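MHC class I protein (Ginglymostoma cirratum, PDB 6LUP) binds a peptide in the groove of its MHC class I platform and probably displays such peptides to T cells. Local coordinates at residues Tyr7-Thr13 with His90-Cys96; Tyr35-Glu41 with Leu65-Glu69; Val27-Phe32 with Leu166-Leu170. All coordinates share one frame; numbering follows the deposited sequence.

Interaction 1. Residues Tyr7-Thr13 with His90-Cys96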
# COMPACT_ATOMS: atom_id res chain seq x y z
N TYR A 7 -9.91 1.46 5.11
CA TYR A 7 -10.13 0.11 4.59
C TYR A 7 -10.13 0.09 3.06
O TYR A 7 -10.64 1.01 2.42
CB TYR A 7 -11.45 -0.45 5.10
CG TYR A 7 -11.40 -0.90 6.53
CD1 TYR A 7 -11.64 -0.01 7.58
CD2 TYR A 7 -11.12 -2.23 6.85
CE1 TYR A 7 -11.61 -0.42 8.90
CE2 TYR A 7 -11.08 -2.65 8.17
CZ TYR A 7 -11.32 -1.75 9.18
OH TYR A 7 -11.28 -2.17 10.49
N PHE A 8 -9.56 -0.97 2.49
CA PHE A 8 -9.42 -1.12 1.04
C PHE A 8 -10.00 -2.45 0.60
O PHE A 8 -9.51 -3.51 1.02
CB PHE A 8 -7.95 -0.99 0.62
CG PHE A 8 -7.32 0.32 1.00
CD1 PHE A 8 -6.89 0.56 2.30
CD2 PHE A 8 -7.16 1.33 0.05
CE1 PHE A 8 -6.33 1.77 2.66
CE2 PHE A 8 -6.60 2.55 0.40
CZ PHE A 8 -6.18 2.77 1.71
N PHE A 9 -11.04 -2.40 -0.22
CA PHE A 9 -11.74 -3.60 -0.68
C PHE A 9 -11.47 -3.80 -2.17
O PHE A 9 -11.66 -2.87 -2.96
CB PHE A 9 -13.25 -3.44 -0.51
CG PHE A 9 -13.71 -3.19 0.90
CD1 PHE A 9 -13.46 -1.98 1.54
CD2 PHE A 9 -14.45 -4.15 1.58
CE1 PHE A 9 -13.92 -1.75 2.83
CE2 PHE A 9 -14.91 -3.93 2.87
CZ PHE A 9 -14.64 -2.73 3.50
N THR A 10 -11.05 -5.00 -2.55
CA THR A 10 -10.89 -5.33 -3.96
C THR A 10 -11.67 -6.59 -4.32
O THR A 10 -11.45 -7.66 -3.74
CB THR A 10 -9.40 -5.52 -4.35
OG1 THR A 10 -8.67 -4.34 -4.01
CG2 THR A 10 -9.26 -5.78 -5.85
N TRP A 11 -12.58 -6.45 -5.28
CA TRP A 11 -13.27 -7.58 -5.88
C TRP A 11 -12.72 -7.81 -7.29
O TRP A 11 -12.71 -6.90 -8.12
CB TRP A 11 -14.78 -7.33 -5.96
CG TRP A 11 -15.47 -7.25 -4.63
CD1 TRP A 11 -16.07 -8.28 -3.96
CD2 TRP A 11 -15.66 -6.08 -3.83
NE1 TRP A 11 -16.62 -7.82 -2.79
CE2 TRP A 11 -16.38 -6.48 -2.68
CE3 TRP A 11 -15.29 -4.74 -3.96
CZ2 TRP A 11 -16.74 -5.58 -1.66
CZ3 TRP A 11 -15.65 -3.84 -2.96
CH2 TRP A 11 -16.37 -4.27 -1.82
N SER A 12 -12.25 -9.03 -7.53
CA SER A 12 -11.75 -9.42 -8.85
C SER A 12 -12.63 -10.48 -9.48
O SER A 12 -13.23 -11.31 -8.79
CB SER A 12 -10.32 -9.95 -8.76
OG SER A 12 -9.43 -8.95 -8.32
N THR A 13 -12.69 -10.46 -10.81
CA THR A 13 -13.41 -11.48 -11.56
C THR A 13 -12.81 -12.85 -11.28
O THR A 13 -11.60 -12.97 -11.06
CB THR A 13 -13.38 -11.17 -13.07
OG1 THR A 13 -14.29 -12.03 -13.76
CG2 THR A 13 -11.98 -11.36 -13.64
N HIS A 90 -12.29 -8.17 -14.83
CA HIS A 90 -12.87 -6.95 -14.25
C HIS A 90 -12.71 -6.82 -12.73
O HIS A 90 -12.50 -7.81 -12.03
CB HIS A 90 -14.34 -6.83 -14.65
CG HIS A 90 -14.54 -6.72 -16.13
ND1 HIS A 90 -14.17 -5.61 -16.85
CD2 HIS A 90 -15.05 -7.60 -17.03
CE1 HIS A 90 -14.45 -5.80 -18.13
NE2 HIS A 90 -14.98 -7.00 -18.27
N THR A 91 -12.82 -5.59 -12.25
CA THR A 91 -12.52 -5.24 -10.87
C THR A 91 -13.54 -4.27 -10.28
O THR A 91 -14.04 -3.38 -10.97
CB THR A 91 -11.11 -4.60 -10.77
OG1 THR A 91 -10.13 -5.54 -11.22
CG2 THR A 91 -10.77 -4.21 -9.35
N TYR A 92 -13.85 -4.47 -9.00
CA TYR A 92 -14.51 -3.44 -8.22
C TYR A 92 -13.64 -3.07 -7.02
O TYR A 92 -12.97 -3.93 -6.45
CB TYR A 92 -15.90 -3.90 -7.75
CG TYR A 92 -16.81 -2.76 -7.33
CD1 TYR A 92 -17.63 -2.13 -8.26
CD2 TYR A 92 -16.83 -2.32 -6.01
CE1 TYR A 92 -18.46 -1.08 -7.88
CE2 TYR A 92 -17.66 -1.28 -5.63
CZ TYR A 92 -18.48 -0.66 -6.56
OH TYR A 92 -19.30 0.37 -6.17
N GLN A 93 -13.64 -1.80 -6.66
CA GLN A 93 -12.84 -1.32 -5.53
C GLN A 93 -13.63 -0.38 -4.63
O GLN A 93 -14.44 0.41 -5.12
CB GLN A 93 -11.57 -0.64 -6.02
CG GLN A 93 -10.54 -1.59 -6.60
CD GLN A 93 -9.48 -0.88 -7.40
OE1 GLN A 93 -9.72 -0.47 -8.54
NE2 GLN A 93 -8.30 -0.73 -6.82
N LEU A 94 -13.37 -0.47 -3.33
CA LEU A 94 -13.97 0.43 -2.36
C LEU A 94 -12.90 0.93 -1.41
O LEU A 94 -12.11 0.15 -0.88
CB LEU A 94 -15.06 -0.28 -1.56
CG LEU A 94 -16.13 0.53 -0.82
CD1 LEU A 94 -16.97 -0.40 0.03
CD2 LEU A 94 -15.57 1.64 0.05
N MET A 95 -12.88 2.24 -1.20
CA MET A 95 -12.02 2.88 -0.22
C MET A 95 -12.89 3.64 0.75
O MET A 95 -13.66 4.50 0.33
CB MET A 95 -11.14 3.92 -0.89
CG MET A 95 -9.75 3.47 -1.26
SD MET A 95 -8.93 4.76 -2.24
CE MET A 95 -8.58 5.98 -0.98
N CYS A 96 -12.77 3.35 2.04
CA CYS A 96 -13.36 4.24 3.02
C CYS A 96 -12.49 4.38 4.25
O CYS A 96 -11.64 3.52 4.52
CB CYS A 96 -14.79 3.82 3.39
SG CYS A 96 -14.92 2.13 3.98
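Phe9 and Leu94 pack side by side at the apolar centre, their CB atoms 3.8 Å apart, with Leu94 CD1 over one face of the phenyl ring toward its rim. Leu94 CB also meets the indole edge of Trp11 at CZ3, and Trp11 CE3 touches Tyr92 CD2 at 3.5 Å. Because Tyr92 holds CG anti to its backbone N (chi1 -161°), its ring runs alongside the indole, the two planes inclined at 66°. Large flat residues suit this face, which supports the bound peptide: Tyr7 OH hydrogen-bonds the peptide backbone, whereas Tyr92 OH pairs with His113. On the other face Phe8 CD2 lies 3.6 Å from Met95 CG, and Met95 SD stands obliquely beside the ring, 5.3 Å from its centroid, a Met-aromatic contact; the compact or polar Thr10, Gln93, Ser12 and Thr91 follow. There the chain of another protein packs, and Gln93 NE2 bonds its backbone. Main-chain bonds join the two strands, among them Phe9 N to Leu94 O (2.8 Å) and Tyr92 N to Trp11 O (2.8 Å). Past the strand end, Thr13 N still reaches His90 O at 2.9 Å. Alternating hydrogen-bonded and non-hydrogen-bonded pairs define an antiparallel sheet, here the central strands in the floor of the MHC class I groove.

Interaction 2. Residues Tyr35-Glu41 with Leu65-Glu69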
# COMPACT_ATOMS: atom_id res chain seq x y z
N TYR A 35 -8.94 -9.78 5.22
CA TYR A 35 -9.98 -10.74 4.91
C TYR A 35 -9.88 -11.13 3.44
O TYR A 35 -9.56 -10.29 2.59
CB TYR A 35 -11.35 -10.12 5.20
CG TYR A 35 -12.53 -10.99 4.87
CD1 TYR A 35 -13.00 -11.10 3.57
CD2 TYR A 35 -13.21 -11.69 5.87
CE1 TYR A 35 -14.09 -11.89 3.26
CE2 TYR A 35 -14.30 -12.48 5.58
CZ TYR A 35 -14.74 -12.58 4.27
OH TYR A 35 -15.83 -13.36 3.96
N ASP A 36 -10.13 -12.40 3.13
CA ASP A 36 -10.28 -12.83 1.74
C ASP A 36 -11.36 -13.89 1.55
O ASP A 36 -11.77 -14.55 2.51
CB ASP A 36 -8.95 -13.27 1.11
CG ASP A 36 -8.38 -14.52 1.73
OD1 ASP A 36 -8.97 -15.60 1.54
OD2 ASP A 36 -7.34 -14.42 2.41
N SER A 37 -11.80 -14.05 0.31
CA SER A 37 -12.91 -14.94 -0.06
C SER A 37 -12.57 -16.44 -0.03
O SER A 37 -13.45 -17.27 -0.25
CB SER A 37 -13.47 -14.55 -1.43
OG SER A 37 -12.42 -14.33 -2.35
N ASP A 38 -11.30 -16.77 0.21
CA ASP A 38 -10.91 -18.17 0.40
C ASP A 38 -11.07 -18.59 1.86
O ASP A 38 -11.77 -19.55 2.16
CB ASP A 38 -9.47 -18.41 -0.09
CG ASP A 38 -9.30 -18.17 -1.59
OD1 ASP A 38 -10.26 -18.42 -2.35
OD2 ASP A 38 -8.19 -17.75 -2.00
N ARG A 39 -10.42 -17.85 2.77
CA ARG A 39 -10.49 -18.15 4.19
C ARG A 39 -11.81 -17.69 4.82
O ARG A 39 -12.28 -18.29 5.78
CB ARG A 39 -9.32 -17.52 4.94
CG ARG A 39 -8.99 -18.21 6.24
CD ARG A 39 -8.35 -17.25 7.23
NE ARG A 39 -8.33 -17.83 8.58
CZ ARG A 39 -7.23 -18.22 9.22
NH1 ARG A 39 -6.04 -18.09 8.66
NH2 ARG A 39 -7.33 -18.72 10.45
N LYS A 40 -12.38 -16.62 4.27
CA LYS A 40 -13.68 -16.07 4.68
C LYS A 40 -13.78 -15.66 6.15
O LYS A 40 -14.85 -15.74 6.77
CB LYS A 40 -14.82 -17.04 4.31
CG LYS A 40 -14.90 -17.41 2.83
CD LYS A 40 -16.22 -18.10 2.53
CE LYS A 40 -16.13 -18.97 1.28
NZ LYS A 40 -15.98 -18.16 0.03
N GLU A 41 -12.66 -15.21 6.71
CA GLU A 41 -12.60 -14.71 8.09
C GLU A 41 -11.71 -13.48 8.17
O GLU A 41 -10.70 -13.39 7.47
CB GLU A 41 -12.08 -15.78 9.04
CG GLU A 41 -13.01 -16.95 9.26
CD GLU A 41 -12.39 -18.05 10.10
OE1 GLU A 41 -11.17 -18.30 9.97
OE2 GLU A 41 -13.14 -18.67 10.90
N LEU A 65 -17.64 -8.43 6.67
CA LEU A 65 -16.93 -8.68 5.43
C LEU A 65 -17.62 -9.77 4.61
O LEU A 65 -17.56 -9.75 3.38
CB LEU A 65 -15.46 -9.01 5.69
CG LEU A 65 -14.47 -7.84 5.72
CD1 LEU A 65 -14.25 -7.27 4.32
CD2 LEU A 65 -14.89 -6.73 6.66
N ARG A 66 -18.29 -10.69 5.30
CA ARG A 66 -19.09 -11.70 4.62
C ARG A 66 -20.25 -11.09 3.85
O ARG A 66 -20.66 -11.63 2.83
CB ARG A 66 -19.57 -12.77 5.59
CG ARG A 66 -18.53 -13.85 5.82
CD ARG A 66 -18.84 -14.66 7.06
NE ARG A 66 -17.78 -15.63 7.32
CZ ARG A 66 -17.94 -16.72 8.07
NH1 ARG A 66 -19.12 -16.99 8.61
NH2 ARG A 66 -16.92 -17.55 8.25
N GLY A 67 -20.78 -9.97 4.35
CA GLY A 67 -21.81 -9.22 3.65
C GLY A 67 -21.25 -8.50 2.43
O GLY A 67 -21.90 -8.42 1.39
N TRP A 68 -20.03 -7.98 2.57
CA TRP A 68 -19.37 -7.26 1.49
C TRP A 68 -18.96 -8.18 0.34
O TRP A 68 -18.94 -7.76 -0.82
CB TRP A 68 -18.13 -6.51 1.99
CG TRP A 68 -18.40 -5.23 2.73
CD1 TRP A 68 -18.20 -4.99 4.06
CD2 TRP A 68 -18.91 -4.00 2.18
NE1 TRP A 68 -18.56 -3.70 4.38
CE2 TRP A 68 -18.99 -3.07 3.25
CE3 TRP A 68 -19.30 -3.60 0.90
CZ2 TRP A 68 -19.45 -1.76 3.07
CZ3 TRP A 68 -19.77 -2.30 0.72
CH2 TRP A 68 -19.83 -1.40 1.80
N GLU A 69 -18.64 -9.43 0.67
CA GLU A 69 -18.07 -10.38 -0.30
C GLU A 69 -18.96 -10.64 -1.53
O GLU A 69 -18.50 -10.46 -2.66
CB GLU A 69 -17.68 -11.70 0.38
CG GLU A 69 -17.06 -12.72 -0.57
CD GLU A 69 -16.74 -14.05 0.10
OE1 GLU A 69 -16.51 -14.08 1.33
OE2 GLU A 69 -16.69 -15.06 -0.63
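Lys40 O is gripped by Arg66 from the side, NE donating at 3.0 Å and NH2 at 3.1 Å. The oxygen lies at the edge of the guanidinium, close to its plane, so two N-H groups converge on one acceptor and limit rotation about the end of the side chain. A long arginine suits this place, since its extended chain spans the gap from helix to loop, and on the way its CG passes Tyr35 OH. That hydroxyl donates to Glu69 OE1 at 2.8 Å, nearly in line with the carboxylate C-O bond. Tyr35 reaches the helix because its CG stands anti to the backbone N (chi1 178°), which sends the ring across the end of Glu69. Leu65 lies over one ring face in a CH-pi contact, its CB over the ring centre and 3.4 Å above the plane. The other carboxylate oxygen, Glu69 OE2, forms a salt bridge with Lys40 NZ at 3.2 Å, its hydrogen bond weak, and also rests 3.4 Å from Ser37 CB. Lys40 bends at its last torsion (chi4 -69°), and NZ also bonds Ser37 O at 2.7 Å. Asp36 OD1 shapes the loop by accepting from Asp38 N and Arg39 N, the first bond closing an Asx turn, while Ser37 OG turns to Phe21 N. The chemistry thus grades from apolar packing at Leu65, which also meets an apolar side chain of the bound peptide, to charged groups at the loop. Glu69, shared between a phenol and an ammonium group, would probably remain ionised, and its helix is tied to the loop after strand 30-36 through both neutral and charged donors.

Interaction 3. Residues Val27-Phe32 with Leu166-Leu170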
# COMPACT_ATOMS: atom_id res chain seq x y z
N VAL A 27 -4.32 1.15 10.20
CA VAL A 27 -4.20 2.29 11.09
C VAL A 27 -2.95 3.04 10.64
O VAL A 27 -1.85 2.48 10.63
CB VAL A 27 -4.06 1.87 12.57
CG1 VAL A 27 -3.85 3.09 13.44
CG2 VAL A 27 -5.28 1.08 13.02
N ASP A 28 -3.12 4.30 10.23
CA ASP A 28 -2.04 5.06 9.61
C ASP A 28 -1.46 4.25 8.45
O ASP A 28 -2.21 3.84 7.56
CB ASP A 28 -0.95 5.43 10.64
CG ASP A 28 -1.47 6.37 11.73
OD1 ASP A 28 -2.22 7.31 11.40
OD2 ASP A 28 -1.11 6.17 12.91
N ASP A 29 -0.15 4.00 8.46
CA ASP A 29 0.49 3.22 7.40
C ASP A 29 0.61 1.74 7.71
O ASP A 29 1.18 0.98 6.92
CB ASP A 29 1.88 3.78 7.10
CG ASP A 29 1.86 4.96 6.17
OD1 ASP A 29 0.77 5.40 5.75
OD2 ASP A 29 2.96 5.45 5.85
N GLN A 30 0.10 1.31 8.86
CA GLN A 30 0.29 -0.07 9.30
C GLN A 30 -0.95 -0.92 9.05
O GLN A 30 -2.04 -0.62 9.55
CB GLN A 30 0.69 -0.09 10.78
CG GLN A 30 0.70 -1.46 11.43
CD GLN A 30 1.17 -1.41 12.87
OE1 GLN A 30 2.31 -1.04 13.15
NE2 GLN A 30 0.30 -1.78 13.79
N GLN A 31 -0.78 -1.99 8.27
CA GLN A 31 -1.87 -2.94 8.06
C GLN A 31 -2.09 -3.74 9.33
O GLN A 31 -1.14 -4.23 9.93
CB GLN A 31 -1.57 -3.89 6.90
CG GLN A 31 -2.82 -4.54 6.34
CD GLN A 31 -2.55 -5.82 5.58
OE1 GLN A 31 -1.58 -5.91 4.84
NE2 GLN A 31 -3.42 -6.81 5.74
N PHE A 32 -3.35 -3.87 9.74
CA PHE A 32 -3.65 -4.57 11.00
C PHE A 32 -4.65 -5.71 10.86
O PHE A 32 -4.67 -6.62 11.68
CB PHE A 32 -4.04 -3.57 12.11
CG PHE A 32 -5.45 -3.03 11.99
CD1 PHE A 32 -5.78 -2.12 11.00
CD2 PHE A 32 -6.43 -3.42 12.91
CE1 PHE A 32 -7.07 -1.61 10.90
CE2 PHE A 32 -7.72 -2.91 12.82
CZ PHE A 32 -8.04 -2.01 11.81
N LEU A 166 -10.71 4.16 15.93
CA LEU A 166 -9.35 4.63 15.65
C LEU A 166 -8.67 5.05 16.96
O LEU A 166 -7.52 4.70 17.20
CB LEU A 166 -9.34 5.78 14.63
CG LEU A 166 -7.97 6.43 14.34
CD1 LEU A 166 -6.93 5.44 13.83
CD2 LEU A 166 -8.11 7.60 13.37
N GLN A 167 -9.41 5.77 17.80
CA GLN A 167 -8.90 6.20 19.10
C GLN A 167 -8.57 5.04 20.04
O GLN A 167 -7.62 5.11 20.81
CB GLN A 167 -9.87 7.18 19.76
CG GLN A 167 -9.63 8.62 19.31
CD GLN A 167 -10.79 9.54 19.61
OE1 GLN A 167 -11.85 9.11 20.06
NE2 GLN A 167 -10.60 10.83 19.35
N LYS A 168 -9.36 3.98 19.94
CA LYS A 168 -9.12 2.77 20.72
C LYS A 168 -7.87 2.07 20.20
O LYS A 168 -7.01 1.65 20.98
CB LYS A 168 -10.32 1.83 20.64
CG LYS A 168 -10.20 0.60 21.53
CD LYS A 168 -11.20 -0.47 21.13
CE LYS A 168 -11.18 -1.61 22.13
NZ LYS A 168 -12.10 -2.70 21.72
N TYR A 169 -7.76 1.97 18.88
CA TYR A 169 -6.60 1.36 18.24
C TYR A 169 -5.30 2.08 18.60
O TYR A 169 -4.30 1.44 18.90
CB TYR A 169 -6.77 1.32 16.72
CG TYR A 169 -7.90 0.44 16.22
CD1 TYR A 169 -8.28 -0.71 16.92
CD2 TYR A 169 -8.56 0.74 15.03
CE1 TYR A 169 -9.31 -1.51 16.45
CE2 TYR A 169 -9.59 -0.06 14.56
CZ TYR A 169 -9.96 -1.18 15.27
OH TYR A 169 -10.98 -1.97 14.79
N LEU A 170 -5.34 3.41 18.58
CA LEU A 170 -4.18 4.22 18.95
C LEU A 170 -3.72 4.00 20.39
O LEU A 170 -2.53 4.06 20.67
CB LEU A 170 -4.45 5.71 18.69
CG LEU A 170 -4.53 6.14 17.22
CD1 LEU A 170 -5.16 7.51 17.10
CD2 LEU A 170 -3.16 6.13 16.55
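Leu166 opens the contact by placing CD1 3.9 Å from Val27 CG1, two branched apolar side chains meeting at an angle beneath the helix. Leu166 also rests on Leu5 and Leu100, so a leucine, with two methyl branches, suits a place where apolar side chains meet it from more than one strand. The following two residues leave the interface, Lys168 turning to a salt bridge with Glu53. Tyr169, one helical turn from Leu166, faces back to the strands. Its CD2 lies 3.9 Å from Val27 CG2, and farther out its CE2 approaches Phe32 CZ at 3.7 Å. Phe32 CE2 lies 3.7 Å above one face of the tyrosine ring, toward the rim; the ring planes are inclined at 56°. Phe32 holds CG between its backbone N and carbonyl carbon (chi1 77°), which brings its ring beneath Val27 CG2, itself 3.8 Å from the ring plane. The Tyr169 hydroxyl bonds Tyr57 OH and the backbone of the bound peptide. Leu170 closes the segment, its CD2 4.2 Å from Asp28 OD2 and 4.4 Å from Val27 CG1. Asp28 adopts a positive phi (53°) in the type II' turn from Val27 to Gln30, and its carboxylate is engaged by Ser4 N and His3 ND1. No hydrogen bond joins the two segments directly. The contact therefore rests on dispersion and the exclusion of water, while the polar ends of Asp28 and Tyr169 are satisfied on neighbouring groups, and the packing of Tyr169 on Val27 and Phe32 is consistent with holding in place a hydroxyl that meets the peptide.

From the N terminus, strand 3-12 leads off and interaction 1 opens the first loop, which closes when 90-96 pairs with 7-13 after the intervening strands and helix 55-82. Within that loop lies interaction 2, a shorter closure from the end of strand 30-36 to the middle of helix 55-82. Interaction 3 starts inside the loop of interaction 1 but ends far beyond it, on helix 148-172, so the two cross; it also encloses interaction 2. Together they join both groove helices to one eight-stranded floor. Trp68 of the helix in interaction 2 packs on Phe9 and Leu94 of interaction 1, Tyr7 OH touches Phe32 of interaction 3, and interactions 2 and 3 share strand 30-36.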